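Local coordinates for periplasmic iron-binding protein (Synechocystis sp., PDB 2VOZ), which binds ferric iron in the periplasm and probably hands it to an ABC transporter for import into the cell, at residues 322-325 with 326-330; 175-178 with 179-182; 285-288 with 289-292; 63-66 with 67-71. All blocks are in the same frame, centred on the assembly; numbering follows the deposited sequence.

Contact 1 of 4, residues 322-325 with 326-330; sequences DPLN and VSNLG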
loop_
_atom_site.group_PDB
_atom_site.type_symbol
_atom_site.label_atom_id
_atom_site.label_comp_id
_atom_site.label_asym_id
_atom_site.label_seq_id
_atom_site.Cartn_x
_atom_site.Cartn_y
_atom_site.Cartn_z
ATOM N N ASP B 322 -7.344 28.779 21.361
ATOM C CA ASP B 322 -7.542 30.199 21.125
ATOM C C ASP B 322 -8.801 30.391 20.267
ATOM O O ASP B 322 -8.962 29.702 19.244
ATOM C CB ASP B 322 -6.287 30.718 20.412
ATOM C CG ASP B 322 -6.250 32.234 20.281
ATOM O OD1 ASP B 322 -7.296 32.876 20.086
ATOM O OD2 ASP B 322 -5.129 32.785 20.374
ATOM N N PRO B 323 -9.723 31.288 20.706
ATOM C CA PRO B 323 -10.975 31.559 19.962
ATOM C C PRO B 323 -10.791 32.409 18.688
ATOM O O PRO B 323 -11.763 32.638 17.971
ATOM C CB PRO B 323 -11.838 32.288 20.995
ATOM C CG PRO B 323 -10.842 33.048 21.828
ATOM C CD PRO B 323 -9.647 32.084 21.951
ATOM N N LEU B 324 -9.556 32.803 18.366
ATOM C CA LEU B 324 -9.266 33.600 17.145
ATOM C C LEU B 324 -9.869 32.970 15.899
ATOM O O LEU B 324 -9.752 31.757 15.701
ATOM C CB LEU B 324 -7.753 33.743 16.963
ATOM C CG LEU B 324 -7.241 34.519 15.788
ATOM C CD1 LEU B 324 -7.494 36.013 16.115
ATOM C CD2 LEU B 324 -5.763 34.291 15.573
ATOM N N ASN B 325 -10.521 33.752 15.044
ATOM C CA ASN B 325 -11.059 33.117 13.830
ATOM C C ASN B 325 -9.858 32.685 12.995
ATOM O O ASN B 325 -8.925 33.459 12.788
ATOM C CB ASN B 325 -11.993 34.060 13.054
ATOM C CG ASN B 325 -12.610 33.392 11.850
ATOM O OD1 ASN B 325 -11.953 33.273 10.802
ATOM N ND2 ASN B 325 -13.858 32.924 11.986
ATOM N N VAL B 326 -9.881 31.437 12.533
ATOM C CA VAL B 326 -8.705 30.896 11.832
ATOM C C VAL B 326 -8.466 31.574 10.485
ATOM O O VAL B 326 -7.368 31.435 9.941
ATOM C CB VAL B 326 -8.743 29.364 11.702
ATOM C CG1 VAL B 326 -8.690 28.692 13.108
ATOM C CG2 VAL B 326 -9.991 28.961 10.926
ATOM N N SER B 327 -9.415 32.345 9.965
ATOM C CA SER B 327 -9.109 33.120 8.717
ATOM C C SER B 327 -7.968 34.135 8.951
ATOM O O SER B 327 -7.307 34.567 7.984
ATOM C CB SER B 327 -10.335 33.839 8.146
ATOM O OG SER B 327 -10.755 34.867 9.013
ATOM N N ASN B 328 -7.724 34.481 10.221
ATOM C CA ASN B 328 -6.647 35.416 10.565
ATOM C C ASN B 328 -5.281 34.808 10.245
ATOM O O ASN B 328 -4.311 35.521 9.984
ATOM C CB ASN B 328 -6.692 35.751 12.056
ATOM C CG ASN B 328 -7.726 36.793 12.362
ATOM O OD1 ASN B 328 -7.565 37.970 11.987
ATOM N ND2 ASN B 328 -8.834 36.367 12.976
ATOM N N LEU B 329 -5.215 33.474 10.272
ATOM C CA LEU B 329 -3.960 32.798 10.022
ATOM C C LEU B 329 -3.469 33.004 8.596
ATOM O O LEU B 329 -2.248 33.149 8.339
ATOM C CB LEU B 329 -4.058 31.283 10.344
ATOM C CG LEU B 329 -4.655 30.875 11.701
ATOM C CD1 LEU B 329 -4.362 29.389 12.016
ATOM C CD2 LEU B 329 -4.239 31.757 12.821
ATOM N N GLY B 330 -4.406 32.978 7.652
ATOM C CA GLY B 330 -4.097 33.361 6.269
ATOM C C GLY B 330 -3.982 34.863 6.054
ATOM O O GLY B 330 -3.093 35.324 5.330
#

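Contact 2 of 4, residues 175-178 with 179-182; sequences ASRI and AIHG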
loop_
_atom_site.group_PDB
_atom_site.type_symbol
_atom_site.label_atom_id
_atom_site.label_comp_id
_atom_site.label_asym_id
_atom_site.label_seq_id
_atom_site.Cartn_x
_atom_site.Cartn_y
_atom_site.Cartn_z
ATOM N N ALA B 175 1.420 34.353 12.182
ATOM C CA ALA B 175 0.276 35.147 11.726
ATOM C C ALA B 175 -0.699 35.358 12.863
ATOM O O ALA B 175 -1.253 36.439 13.027
ATOM C CB ALA B 175 -0.399 34.413 10.595
ATOM N N SER B 176 -0.930 34.305 13.645
ATOM C CA SER B 176 -1.826 34.443 14.804
ATOM C C SER B 176 -1.286 35.451 15.837
ATOM O O SER B 176 -2.071 36.195 16.436
ATOM C CB SER B 176 -2.114 33.092 15.446
ATOM O OG SER B 176 -1.052 32.633 16.250
ATOM N N ARG B 177 0.032 35.479 16.045
ATOM C CA ARG B 177 0.599 36.421 16.995
ATOM C C ARG B 177 0.431 37.841 16.461
ATOM O O ARG B 177 0.141 38.748 17.249
ATOM C CB ARG B 177 2.074 36.134 17.268
ATOM C CG ARG B 177 2.375 34.766 17.897
ATOM C CD ARG B 177 1.500 34.490 19.143
ATOM N NE ARG B 177 0.351 33.682 18.758
ATOM C CZ ARG B 177 -0.489 33.106 19.625
ATOM N NH1 ARG B 177 -1.482 32.350 19.169
ATOM N NH2 ARG B 177 -0.328 33.308 20.930
ATOM N N ILE B 178 0.621 38.034 15.152
ATOM C CA ILE B 178 0.389 39.384 14.551
ATOM C C ILE B 178 -1.081 39.832 14.765
ATOM O O ILE B 178 -1.367 40.978 15.181
ATOM C CB ILE B 178 0.724 39.404 13.079
ATOM C CG1 ILE B 178 2.210 39.103 12.863
ATOM C CG2 ILE B 178 0.367 40.767 12.467
ATOM C CD1 ILE B 178 2.587 38.930 11.382
ATOM N N ALA B 179 -2.014 38.930 14.493
ATOM C CA ALA B 179 -3.441 39.211 14.656
ATOM C C ALA B 179 -3.738 39.675 16.094
ATOM O O ALA B 179 -4.511 40.616 16.325
ATOM C CB ALA B 179 -4.262 37.957 14.288
ATOM N N ILE B 180 -3.081 39.041 17.061
ATOM C CA ILE B 180 -3.338 39.235 18.479
ATOM C C ILE B 180 -2.587 40.453 19.019
ATOM O O ILE B 180 -3.188 41.271 19.692
ATOM C CB ILE B 180 -2.935 37.977 19.329
ATOM C CG1 ILE B 180 -3.830 36.758 19.007
ATOM C CG2 ILE B 180 -2.983 38.285 20.859
ATOM C CD1 ILE B 180 -3.176 35.445 19.482
ATOM N N HIS B 181 -1.302 40.579 18.689
ATOM C CA HIS B 181 -0.394 41.540 19.344
ATOM C C HIS B 181 -0.017 42.741 18.501
ATOM O O HIS B 181 0.556 43.714 19.040
ATOM C CB HIS B 181 0.926 40.841 19.757
ATOM C CG HIS B 181 0.745 39.713 20.730
ATOM N ND1 HIS B 181 0.202 39.888 21.989
ATOM C CD2 HIS B 181 1.075 38.399 20.639
ATOM C CE1 HIS B 181 0.185 38.726 22.620
ATOM N NE2 HIS B 181 0.719 37.810 21.827
ATOM N N GLY B 182 -0.284 42.678 17.198
ATOM C CA GLY B 182 0.265 43.645 16.256
ATOM C C GLY B 182 1.684 43.347 15.801
ATOM O O GLY B 182 2.398 42.537 16.400
#

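Contact 3 of 4, residues 285-288 with 289-292; sequences LASD and DAQR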
loop_
_atom_site.group_PDB
_atom_site.type_symbol
_atom_site.label_atom_id
_atom_site.label_comp_id
_atom_site.label_asym_id
_atom_site.label_seq_id
_atom_site.Cartn_x
_atom_site.Cartn_y
_atom_site.Cartn_z
ATOM N N LEU B 285 -19.175 15.600 5.923
ATOM C CA LEU B 285 -17.919 15.625 6.651
ATOM C C LEU B 285 -18.078 16.224 8.051
ATOM O O LEU B 285 -17.246 15.966 8.924
ATOM C CB LEU B 285 -16.911 16.469 5.873
ATOM C CG LEU B 285 -16.158 15.863 4.700
ATOM C CD1 LEU B 285 -15.011 16.805 4.378
ATOM C CD2 LEU B 285 -15.607 14.476 5.023
ATOM N N ALA B 286 -19.108 17.061 8.238
ATOM C CA ALA B 286 -19.400 17.653 9.560
ATOM C C ALA B 286 -20.303 16.760 10.431
ATOM O O ALA B 286 -20.619 17.103 11.579
ATOM C CB ALA B 286 -20.052 19.014 9.400
ATOM N N SER B 287 -20.734 15.627 9.908
ATOM C CA SER B 287 -21.588 14.729 10.694
ATOM C C SER B 287 -20.788 13.969 11.770
ATOM O O SER B 287 -19.550 13.809 11.641
ATOM C CB SER B 287 -22.329 13.770 9.753
ATOM O OG SER B 287 -21.455 12.788 9.263
ATOM N N ASP B 288 -21.457 13.490 12.829
ATOM C CA ASP B 288 -20.711 12.845 13.928
ATOM C C ASP B 288 -19.951 11.612 13.502
ATOM O O ASP B 288 -18.835 11.393 13.977
ATOM C CB ASP B 288 -21.672 12.445 15.065
ATOM C CG ASP B 288 -22.271 13.630 15.782
ATOM O OD1 ASP B 288 -21.865 14.788 15.558
ATOM O OD2 ASP B 288 -23.170 13.369 16.628
ATOM N N ASP B 289 -20.587 10.806 12.646
ATOM C CA ASP B 289 -20.033 9.518 12.165
ATOM C C ASP B 289 -18.707 9.808 11.439
ATOM O O ASP B 289 -17.625 9.318 11.793
ATOM C CB ASP B 289 -21.022 8.914 11.142
ATOM C CG ASP B 289 -22.087 8.044 11.787
ATOM O OD1 ASP B 289 -22.201 8.047 13.052
ATOM O OD2 ASP B 289 -22.824 7.361 11.026
ATOM N N ALA B 290 -18.802 10.687 10.446
ATOM C CA ALA B 290 -17.644 11.007 9.602
ATOM C C ALA B 290 -16.586 11.758 10.420
ATOM O O ALA B 290 -15.397 11.476 10.298
ATOM C CB ALA B 290 -18.098 11.832 8.441
ATOM N N GLN B 291 -16.999 12.725 11.234
ATOM C CA GLN B 291 -16.021 13.486 12.038
ATOM C C GLN B 291 -15.120 12.588 12.877
ATOM O O GLN B 291 -13.886 12.834 12.994
ATOM C CB GLN B 291 -16.739 14.419 13.027
ATOM C CG GLN B 291 -17.157 15.732 12.427
ATOM C CD GLN B 291 -15.981 16.686 12.322
ATOM O OE1 GLN B 291 -15.433 17.103 13.336
ATOM N NE2 GLN B 291 -15.580 17.015 11.085
ATOM N N ARG B 292 -15.708 11.551 13.468
ATOM C CA ARG B 292 -14.948 10.752 14.415
ATOM C C ARG B 292 -13.760 10.138 13.702
ATOM O O ARG B 292 -12.628 10.226 14.158
ATOM C CB ARG B 292 -15.791 9.641 15.006
ATOM C CG ARG B 292 -15.052 8.911 16.121
ATOM C CD ARG B 292 -15.937 7.863 16.692
ATOM N NE ARG B 292 -15.262 7.237 17.828
ATOM C CZ ARG B 292 -15.822 6.294 18.580
ATOM N NH1 ARG B 292 -17.062 5.897 18.314
ATOM N NH2 ARG B 292 -15.148 5.795 19.609
#

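Contact 4 of 4, residues 63-66 with 67-71; sequences SAEE and LIERI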
loop_
_atom_site.group_PDB
_atom_site.type_symbol
_atom_site.label_atom_id
_atom_site.label_comp_id
_atom_site.label_asym_id
_atom_site.label_seq_id
_atom_site.Cartn_x
_atom_site.Cartn_y
_atom_site.Cartn_z
ATOM N N SER B 63 0.119 17.622 -3.552
ATOM C CA SER B 63 0.408 18.589 -2.496
ATOM C C SER B 63 -0.506 19.808 -2.636
ATOM O O SER B 63 -0.999 20.135 -3.738
ATOM C CB SER B 63 1.873 19.014 -2.508
ATOM O OG SER B 63 2.159 19.789 -3.667
ATOM N N ALA B 64 -0.715 20.510 -1.524
ATOM C CA ALA B 64 -1.618 21.673 -1.552
ATOM C C ALA B 64 -1.300 22.678 -2.667
ATOM O O ALA B 64 -2.190 23.054 -3.423
ATOM C CB ALA B 64 -1.610 22.348 -0.185
ATOM N N GLU B 65 -0.040 23.117 -2.771
ATOM C CA GLU B 65 0.313 24.099 -3.768
ATOM C C GLU B 65 0.055 23.546 -5.155
ATOM O O GLU B 65 -0.383 24.272 -6.026
ATOM C CB GLU B 65 1.797 24.499 -3.654
ATOM C CG GLU B 65 2.142 25.719 -4.429
ATOM C CD GLU B 65 1.404 26.937 -3.910
ATOM O OE1 GLU B 65 1.366 27.141 -2.661
ATOM O OE2 GLU B 65 0.841 27.656 -4.760
ATOM N N GLU B 66 0.376 22.271 -5.376
ATOM C CA GLU B 66 0.131 21.681 -6.704
ATOM C C GLU B 66 -1.349 21.665 -7.087
ATOM O O GLU B 66 -1.686 21.910 -8.252
ATOM C CB GLU B 66 0.684 20.257 -6.810
ATOM C CG GLU B 66 2.231 20.174 -6.765
ATOM C CD GLU B 66 2.668 18.708 -6.770
ATOM O OE1 GLU B 66 2.736 18.131 -7.881
ATOM O OE2 GLU B 66 2.904 18.150 -5.662
ATOM N N LEU B 67 -2.206 21.327 -6.134
ATOM C CA LEU B 67 -3.644 21.307 -6.407
ATOM C C LEU B 67 -4.119 22.709 -6.729
ATOM O O LEU B 67 -4.922 22.907 -7.653
ATOM C CB LEU B 67 -4.389 20.767 -5.194
ATOM C CG LEU B 67 -4.237 19.276 -4.933
ATOM C CD1 LEU B 67 -4.942 18.972 -3.603
ATOM C CD2 LEU B 67 -4.849 18.454 -6.084
ATOM N N ILE B 68 -3.640 23.701 -5.987
ATOM C CA ILE B 68 -4.066 25.066 -6.268
ATOM C C ILE B 68 -3.681 25.425 -7.712
ATOM O O ILE B 68 -4.466 25.978 -8.483
ATOM C CB ILE B 68 -3.444 26.077 -5.244
ATOM C CG1 ILE B 68 -4.047 25.801 -3.845
ATOM C CG2 ILE B 68 -3.671 27.526 -5.722
ATOM C CD1 ILE B 68 -3.329 26.540 -2.666
ATOM N N GLU B 69 -2.456 25.087 -8.093
ATOM C CA GLU B 69 -1.970 25.379 -9.436
ATOM C C GLU B 69 -2.690 24.578 -10.519
ATOM O O GLU B 69 -2.904 25.072 -11.629
ATOM C CB GLU B 69 -0.485 25.089 -9.489
ATOM C CG GLU B 69 0.262 26.066 -8.586
ATOM C CD GLU B 69 1.716 25.781 -8.524
ATOM O OE1 GLU B 69 2.171 24.808 -9.177
ATOM O OE2 GLU B 69 2.404 26.545 -7.815
ATOM N N ARG B 70 -3.055 23.353 -10.191
ATOM C CA ARG B 70 -3.804 22.537 -11.149
ATOM C C ARG B 70 -5.130 23.218 -11.411
ATOM O O ARG B 70 -5.541 23.318 -12.564
ATOM C CB ARG B 70 -4.018 21.127 -10.644
ATOM C CG ARG B 70 -4.973 20.336 -11.510
ATOM C CD ARG B 70 -5.050 18.901 -11.057
ATOM N NE ARG B 70 -6.169 18.213 -11.697
ATOM C CZ ARG B 70 -6.243 16.904 -11.894
ATOM N NH1 ARG B 70 -5.244 16.101 -11.533
ATOM N NH2 ARG B 70 -7.317 16.404 -12.463
ATOM N N ILE B 71 -5.820 23.616 -10.346
ATOM C CA ILE B 71 -7.134 24.272 -10.518
ATOM C C ILE B 71 -7.021 25.587 -11.300
ATOM O O ILE B 71 -7.815 25.864 -12.190
ATOM C CB ILE B 71 -7.838 24.483 -9.149
ATOM C CG1 ILE B 71 -8.105 23.130 -8.464
ATOM C CG2 ILE B 71 -9.135 25.294 -9.329
ATOM C CD1 ILE B 71 -8.324 23.284 -6.934
#

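Contact 1 of 4, residues 322-325 with 326-330
Both oxygens of Asn325 accept two bonds each, OD1 from Ser327 and the backbone O from Asn328. Its side chain swings out with CG opposite the backbone N (chi1 -177°), which brings OD1 beside Ser327. There the backbone N of Ser327 lies 2.8 Å from OD1 of Asn325, and the hydroxyl OG of Ser327 lies 2.7 Å from that same OD1. These two donors come from opposite faces of the amide plane and hold its oxygen between them, while the ND2 end bonds to the carbonyl of Arg117. The backbone O of Asn325 is met by Asn328 N at 3.0 Å and, from the side chain, by Asn328 ND2 at 2.9 Å. This is helix capping: Asn325 precedes the turn that leads into helix 327-331, and its OD1 takes up the N-H of Ser327. Upstream, Asp322 OD1 accepts from Leu324 N in an Asx turn and also forms a salt bridge with Arg257. Replacing Asn325 by an alanine would probably leave Ser327 N and OG without their shared acceptor and the first turn less firmly fixed. Leu324 slants across the Asn328 side chain, its CD1 reaching within 3.4 Å of Asn328 ND2. The other branch, CD2, meets CD2 of Leu329 at 4.0 Å, and both leucines also pack on Ser176 of helix 168-181.

Contact 2 of 4, residues 175-178 with 179-182
Arg177 and Ile180 lie alongside each other and point the same way, the methyl CD1 of Ile180 sitting over the centre of one guanidinium face, 3.5 Å from Arg177 NH1. The arginine chain bends at chi2 and chi3, folding the head back to Ser176, whose OG lies at the edge of the guanidinium plane. NE of Arg177 reaches Ser176 OG at 3.1 Å and NH1 of Arg177 reaches it at 3.0 Å, so the flat group is gripped side-on while Ile180 CD1 covers one of its faces. Ser176 OG also bonds to Leu173 O, and Arg177 NH2 forms a salt bridge with Glu149. In contrast to this buried part, His181 is the solvent-exposed member, yet Ile180 CG2 lies over one face of its ring and NE2 bonds to the same Glu149 carboxylate oxygen that Arg177 uses. The backbone N of His181 bonds to Arg177 O at 2.7 Å. Gly182 N closes the last turn on Ile178 O at 2.9 Å. With phi at 82°, a side chain on Gly182 would press against the carbonyl O of His181. The arrangement is that of a glycine-terminated helix C-terminus, here the end of helix 168-181, whose first turn carries the iron ligand Tyr169.

Contact 3 of 4, residues 285-288 with 289-292
Gln291 folds back over the preceding turn to reach Leu285. Its CB rests 3.2 Å from Ser287 O, the carbonyl that also accepts the helical bond from Gln291 N at 2.8 Å. CG keeps close to the same oxygen and lies 3.5 Å from Leu285 O. At chi2 (-79°) the chain bends, turning CD and the amide toward the end of the previous helix. The amide then delivers NE2 to Leu285 O at 2.9 Å, an almost straight bond (171°) with the acceptor in the plane of the amide. NE2 also donates to Phe126 O, and OE1 accepts from Val303 N and Ile304 N, so both ends of the amide are satisfied. The turn joins helix 275-285 to helix 288-297, with Ser287 as the N-cap of the second; its OG packs 3.6 Å from Ala290 CB and bonds to Tyr284 O. A leucine in place of Gln291 would probably leave Leu285 O, Phe126 O and the amides of Val303 and Ile304 without these side-chain mates. On another side of the helix, Asp289 and Arg292 form reciprocal salt bridges with Arg292 and Asp289 of the second subunit, while Asp288 pairs with Arg111 of its own chain.

Contact 4 of 4, residues 63-66 with 67-71
Different first torsions bring the carboxylates of Glu65 and Glu69 together, one turn apart on the helix. Glu65 has CG anti to the backbone N (chi1 -167°) and bends at chi2, whereas Glu69 has CG anti to the carbonyl carbon (chi1 -66°) and runs on extended. As a result Glu69 OE2 comes to 3.5 Å from Glu65 CG and 3.6 Å from Glu65 OE2, the two carboxylate planes standing 59° apart. This closeness of like charges is probably eased by arginines: Glu65 OE1 forms a salt bridge with Arg93, and Glu69 OE2 with Arg199 of the third subunit. The CG of Glu69 lies 3.2 Å from Glu65 O, which takes the helical bond from Glu69 N at 3.0 Å. Helix 64-74 connects strand 56-61 to strand 82-86, both parallel to strand 35-40, in a beta-alpha-beta crossover of the periplasmic binding protein fold. Ser63 is its N-cap, and the hydroxyl OG donates to Glu66 OE2 at 2.7 Å, on the anti lone pair of the carboxylate. The carbonyl of Ser63 receives the first turn's bond from Leu67 N at 2.9 Å. The third subunit also reaches this helix: its Arg210 pairs with Glu66 OE1 and its Asp235 with Arg70 NH1, while Arg70 NE bridges to Glu74 of its own chain. Leu67 packs on Leu83 and Tyr39 of the sheet, and Ile68 on Met90.

Along the chain the order is contact 4, contact 2, contact 3, contact 1. Contacts 1 and 2 are neighbours in space, their centres about 10 Å apart: helix 327-331, near the C-terminus, lies against helix 168-181. Contacts 3 and 4 touch neither of them nor each other; their centres are about 26 Å apart, and contacts 2 and 3 lie on opposite sides of the chain's centre, about 31 Å apart. Contacts 1, 2 and 4 each have a side chain about 9 or 10 Å from that of Tyr169, and contact 3 one about 11 Å from those of His43 and Tyr44, so all four flank the iron-binding residues from different parts of the fold. Contacts 3 and 4 also take part in subunit interfaces, with different neighbouring subunits.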